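PDB 6ZYV: CIR protein, which is of unknown function but belongs to the Plasmodium-interspersed repeat (PIR) family of variant antigens and is probably associated with infected red blood cells. Local coordinates for residues P103-G106 and I107-K111; I144-M147 and N148-A152. The protein carries 5 engineered substitutions. All blocks are in the same frame, centred on the assembly; numbering follows the deposited sequence.

Contact 1: residues P103-G106 and I107-K111; sequences PNEG and IHTLK
The imidazole of H108 lies obliquely against the backbone of G106, with CE1 3.5 Å from G106 CA. G106, which carries no side chain, lets the ring come this close; its backbone is nearly fully extended. The methyl CG2 of T109 sits on one face of the ring, 3.3 Å above its plane and offset toward the rim. CG of H108 stands between its own backbone N and carbonyl carbon (chi1 64°), and this folds the ring back toward G106. The second flat group, the carboxylate of E105, meets T109 through one oxygen: E105 OE1 is 2.7 Å from T109 OG1, and the two side chains cross at about a right angle. The bent E105 chain (chi2 -65°) brings that oxygen round. T109 OG1 also lies 3.0 Å from G106 O, so its single proton could serve either the carboxylate or the carbonyl. The settled bond to G106 O comes from T109 N, at 3.0 Å, with the donor well above the carbonyl plane. This closes a four-residue turn from G106 to T109, and the next backbone bond, L110 N to I107 O, joins the turn to helix 110-118. I107 packs on S96 of helix 81-101 and N148 of helix 134-149, while L110 reaches L95 and L99 of the former and I144 and M147 of the latter.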
loop_
_atom_site.group_PDB
_atom_site.type_symbol
_atom_site.label_atom_id
_atom_site.label_comp_id
_atom_site.label_asym_id
_atom_site.label_seq_id
_atom_site.Cartn_x
_atom_site.Cartn_y
_atom_site.Cartn_z
ATOM N N PRO A 103 8.000 -16.855 -3.148
ATOM C CA PRO A 103 9.289 -17.407 -3.584
ATOM C C PRO A 103 9.316 -17.346 -5.120
ATOM O O PRO A 103 8.257 -17.429 -5.767
ATOM C CB PRO A 103 9.242 -18.846 -3.071
ATOM C CG PRO A 103 7.793 -19.202 -3.083
ATOM C CD PRO A 103 7.005 -17.917 -2.888
ATOM N N ASN A 104 10.488 -17.120 -5.715
ATOM C CA ASN A 104 10.588 -17.049 -7.185
ATOM C C ASN A 104 9.916 -15.808 -7.824
ATOM O O ASN A 104 9.610 -15.789 -9.014
ATOM C CB ASN A 104 10.070 -18.333 -7.836
ATOM C CG ASN A 104 10.775 -18.661 -9.113
ATOM O OD1 ASN A 104 10.158 -19.012 -10.125
ATOM N ND2 ASN A 104 12.087 -18.538 -9.093
ATOM N N GLU A 105 9.692 -14.780 -7.027
ATOM C CA GLU A 105 9.194 -13.481 -7.469
ATOM C C GLU A 105 9.940 -12.454 -6.604
ATOM O O GLU A 105 10.587 -12.821 -5.624
ATOM C CB GLU A 105 7.662 -13.340 -7.281
ATOM C CG GLU A 105 6.775 -14.196 -8.176
ATOM C CD GLU A 105 6.745 -13.982 -9.686
ATOM O OE1 GLU A 105 7.206 -12.919 -10.165
ATOM O OE2 GLU A 105 6.233 -14.885 -10.392
ATOM N N GLY A 106 9.813 -11.181 -6.927
ATOM C CA GLY A 106 10.419 -10.114 -6.137
ATOM C C GLY A 106 10.287 -8.771 -6.806
ATOM O O GLY A 106 9.647 -8.663 -7.863
ATOM N N ILE A 107 10.948 -7.745 -6.247
ATOM C CA ILE A 107 10.904 -6.420 -6.869
ATOM C C ILE A 107 11.534 -6.472 -8.278
ATOM O O ILE A 107 10.987 -5.863 -9.197
ATOM C CB ILE A 107 11.464 -5.312 -5.955
ATOM C CG1 ILE A 107 10.529 -5.131 -4.737
ATOM C CG2 ILE A 107 11.591 -4.003 -6.729
ATOM C CD1 ILE A 107 11.191 -4.653 -3.531
ATOM N N HIS A 108 12.543 -7.356 -8.472
ATOM C CA HIS A 108 13.200 -7.612 -9.753
ATOM C C HIS A 108 12.256 -8.205 -10.816
ATOM O O HIS A 108 12.555 -8.090 -11.994
ATOM C CB HIS A 108 14.425 -8.514 -9.558
ATOM C CG HIS A 108 14.070 -9.881 -9.055
ATOM N ND1 HIS A 108 13.562 -10.069 -7.783
ATOM C CD2 HIS A 108 14.153 -11.079 -9.674
ATOM C CE1 HIS A 108 13.345 -11.369 -7.674
ATOM N NE2 HIS A 108 13.690 -12.018 -8.781
ATOM N N THR A 109 11.127 -8.817 -10.416
ATOM C CA THR A 109 10.128 -9.339 -11.345
ATOM C C THR A 109 8.847 -8.491 -11.381
ATOM O O THR A 109 7.907 -8.895 -12.032
ATOM C CB THR A 109 9.748 -10.806 -11.027
ATOM O OG1 THR A 109 8.959 -10.873 -9.835
ATOM C CG2 THR A 109 10.940 -11.717 -10.914
ATOM N N LEU A 110 8.777 -7.371 -10.634
ATOM C CA LEU A 110 7.608 -6.506 -10.571
ATOM C C LEU A 110 7.157 -5.974 -11.940
ATOM O O LEU A 110 5.972 -6.090 -12.261
ATOM C CB LEU A 110 7.873 -5.357 -9.581
ATOM C CG LEU A 110 6.869 -4.206 -9.538
ATOM C CD1 LEU A 110 5.534 -4.679 -9.025
ATOM C CD2 LEU A 110 7.387 -3.090 -8.672
ATOM N N LYS A 111 8.082 -5.386 -12.745
ATOM C CA LYS A 111 7.720 -4.853 -14.064
ATOM C C LYS A 111 7.123 -5.952 -14.955
ATOM O O LYS A 111 6.066 -5.761 -15.547
ATOM C CB LYS A 111 8.928 -4.179 -14.740
ATOM C CG LYS A 111 8.568 -3.403 -16.020
ATOM C CD LYS A 111 9.630 -2.343 -16.377
ATOM C CE LYS A 111 9.179 -1.502 -17.562
ATOM N NZ LYS A 111 10.221 -0.534 -18.010
#

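Contact 2: residues I144-M147 and N148-A152; sequences IDLM and NMNKA. Engineered in segment 148-152: A152 (natural residue Ser).
The C-terminal turn of helix 134-149 is closed by two asparagines whose side-chain amides fold back onto backbone carbonyls one turn earlier, beside the ordinary helical bonds. N148 lies alongside I144 with both side chains pointing the same way, and its ND2 donates to I144 O at 3.1 Å in a nearly straight bond (170° at the hydrogen). The oxygen lies in the plane of the N148 amide, but the donor stands above the plane of the carbonyl. N148 N binds the same I144 O, also at 3.1 Å, so two groups of one residue grip a single acceptor, and the ND2 bond holds the amide's rotation. N150, the first residue to leave helical geometry, repeats the pattern: its ND2 reaches L146 O at 3.0 Å and its N reaches L146 O at 3.2 Å, from opposite faces of the carbonyl plane. Between these pairs, M149 N makes a plain helical bond to D145 O. The M149 side chain, bent at chi2 (-46°), turns back along the helix until its methyl CE touches the D145 carboxylate, 3.5 Å from OD2 and 3.6 Å from OD1. Beyond the helix end K151 NZ makes a weak bond to N148 O. N150 ND2 also binds S207 O, tying this end to helix 206-211, where N150 and M147 touch I211. M147 also packs on I92, L93 and S96 of helix 81-101, while I144 touches Y114 of helix 110-118.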
loop_
_atom_site.group_PDB
_atom_site.type_symbol
_atom_site.label_atom_id
_atom_site.label_comp_id
_atom_site.label_asym_id
_atom_site.label_seq_id
_atom_site.Cartn_x
_atom_site.Cartn_y
_atom_site.Cartn_z
ATOM N N ILE A 144 6.919 1.738 -10.288
ATOM C CA ILE A 144 7.666 0.478 -10.431
ATOM C C ILE A 144 9.181 0.753 -10.400
ATOM O O ILE A 144 9.929 0.060 -9.704
ATOM C CB ILE A 144 7.221 -0.292 -11.711
ATOM C CG1 ILE A 144 5.851 -0.902 -11.520
ATOM C CG2 ILE A 144 8.248 -1.351 -12.154
ATOM C CD1 ILE A 144 5.220 -1.382 -12.829
ATOM N N ASP A 145 9.609 1.801 -11.088
ATOM C CA ASP A 145 11.012 2.192 -11.122
ATOM C C ASP A 145 11.493 2.635 -9.737
ATOM O O ASP A 145 12.605 2.298 -9.339
ATOM C CB ASP A 145 11.239 3.281 -12.167
ATOM C CG ASP A 145 12.698 3.483 -12.513
ATOM O OD1 ASP A 145 13.418 2.464 -12.672
ATOM O OD2 ASP A 145 13.131 4.659 -12.621
ATOM N N LEU A 146 10.632 3.326 -8.977
ATOM C CA LEU A 146 10.923 3.733 -7.622
ATOM C C LEU A 146 11.083 2.518 -6.717
ATOM O O LEU A 146 11.969 2.535 -5.880
ATOM C CB LEU A 146 9.828 4.639 -7.077
ATOM C CG LEU A 146 9.946 6.089 -7.477
ATOM C CD1 LEU A 146 8.689 6.843 -7.090
ATOM C CD2 LEU A 146 11.257 6.732 -6.916
ATOM N N MET A 147 10.266 1.475 -6.887
ATOM C CA MET A 147 10.408 0.258 -6.081
ATOM C C MET A 147 11.733 -0.424 -6.352
ATOM O O MET A 147 12.363 -0.903 -5.413
ATOM C CB MET A 147 9.219 -0.710 -6.262
ATOM C CG MET A 147 7.862 -0.082 -5.929
ATOM S SD MET A 147 7.579 0.301 -4.191
ATOM C CE MET A 147 7.983 2.036 -4.134
ATOM N N ASN A 148 12.183 -0.422 -7.626
ATOM C CA ASN A 148 13.459 -0.992 -8.033
ATOM C C ASN A 148 14.631 -0.166 -7.554
ATOM O O ASN A 148 15.628 -0.733 -7.144
ATOM C CB ASN A 148 13.516 -1.179 -9.553
ATOM C CG ASN A 148 12.887 -2.474 -9.975
ATOM O OD1 ASN A 148 13.571 -3.508 -10.040
ATOM N ND2 ASN A 148 11.575 -2.457 -10.220
ATOM N N MET A 149 14.513 1.163 -7.577
ATOM C CA MET A 149 15.576 2.057 -7.098
ATOM C C MET A 149 15.815 1.908 -5.587
ATOM O O MET A 149 16.923 2.132 -5.108
ATOM C CB MET A 149 15.232 3.523 -7.404
ATOM C CG MET A 149 15.322 3.926 -8.884
ATOM S SD MET A 149 16.784 3.376 -9.785
ATOM C CE MET A 149 16.405 4.016 -11.482
ATOM N N ASN A 150 14.778 1.532 -4.840
ATOM C CA ASN A 150 14.826 1.365 -3.395
ATOM C C ASN A 150 14.686 -0.119 -3.002
ATOM O O ASN A 150 14.370 -0.373 -1.849
ATOM C CB ASN A 150 13.621 2.127 -2.774
ATOM C CG ASN A 150 13.704 3.641 -2.847
ATOM O OD1 ASN A 150 14.548 4.267 -2.207
ATOM N ND2 ASN A 150 12.816 4.260 -3.601
ATOM N N LYS A 151 14.862 -1.093 -3.943
ATOM C CA LYS A 151 14.586 -2.517 -3.704
ATOM C C LYS A 151 15.205 -3.066 -2.420
ATOM O O LYS A 151 14.525 -3.814 -1.715
ATOM C CB LYS A 151 14.923 -3.402 -4.909
ATOM C CG LYS A 151 16.372 -3.402 -5.363
ATOM C CD LYS A 151 16.559 -4.423 -6.480
ATOM C CE LYS A 151 17.828 -4.215 -7.255
ATOM N NZ LYS A 151 17.649 -3.189 -8.318
ATOM N N ALA A 152 16.438 -2.651 -2.076
ATOM C CA ALA A 152 17.079 -3.095 -0.842
ATOM C C ALA A 152 16.344 -2.675 0.450
ATOM O O ALA A 152 16.371 -3.439 1.407
ATOM C CB ALA A 152 18.526 -2.632 -0.795
#

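How the contacts relate
Both contacts are local and lie at helix ends, contact 1 leading into helix 110-118 and contact 2 closing helix 134-149. They touch directly: I107 CG2 is 3.5 Å from M147 O and 3.8 Å from K151 CB. Each mixes buried and exposed residues. I107 and L110 of contact 1 and M147 of contact 2 share helix 81-101, while L146 and N150 of contact 2 turn to helix 206-211; H108 and M149 are exposed. The chemistry differs with place: residues 103-111 gather a carboxylate, a hydroxyl and a glycine carbonyl round a turn at the start of helix 110-118, with one proton shared between two possible acceptors, whereas residues 144-152 double up helical carbonyls with neutral amides as a helix ends.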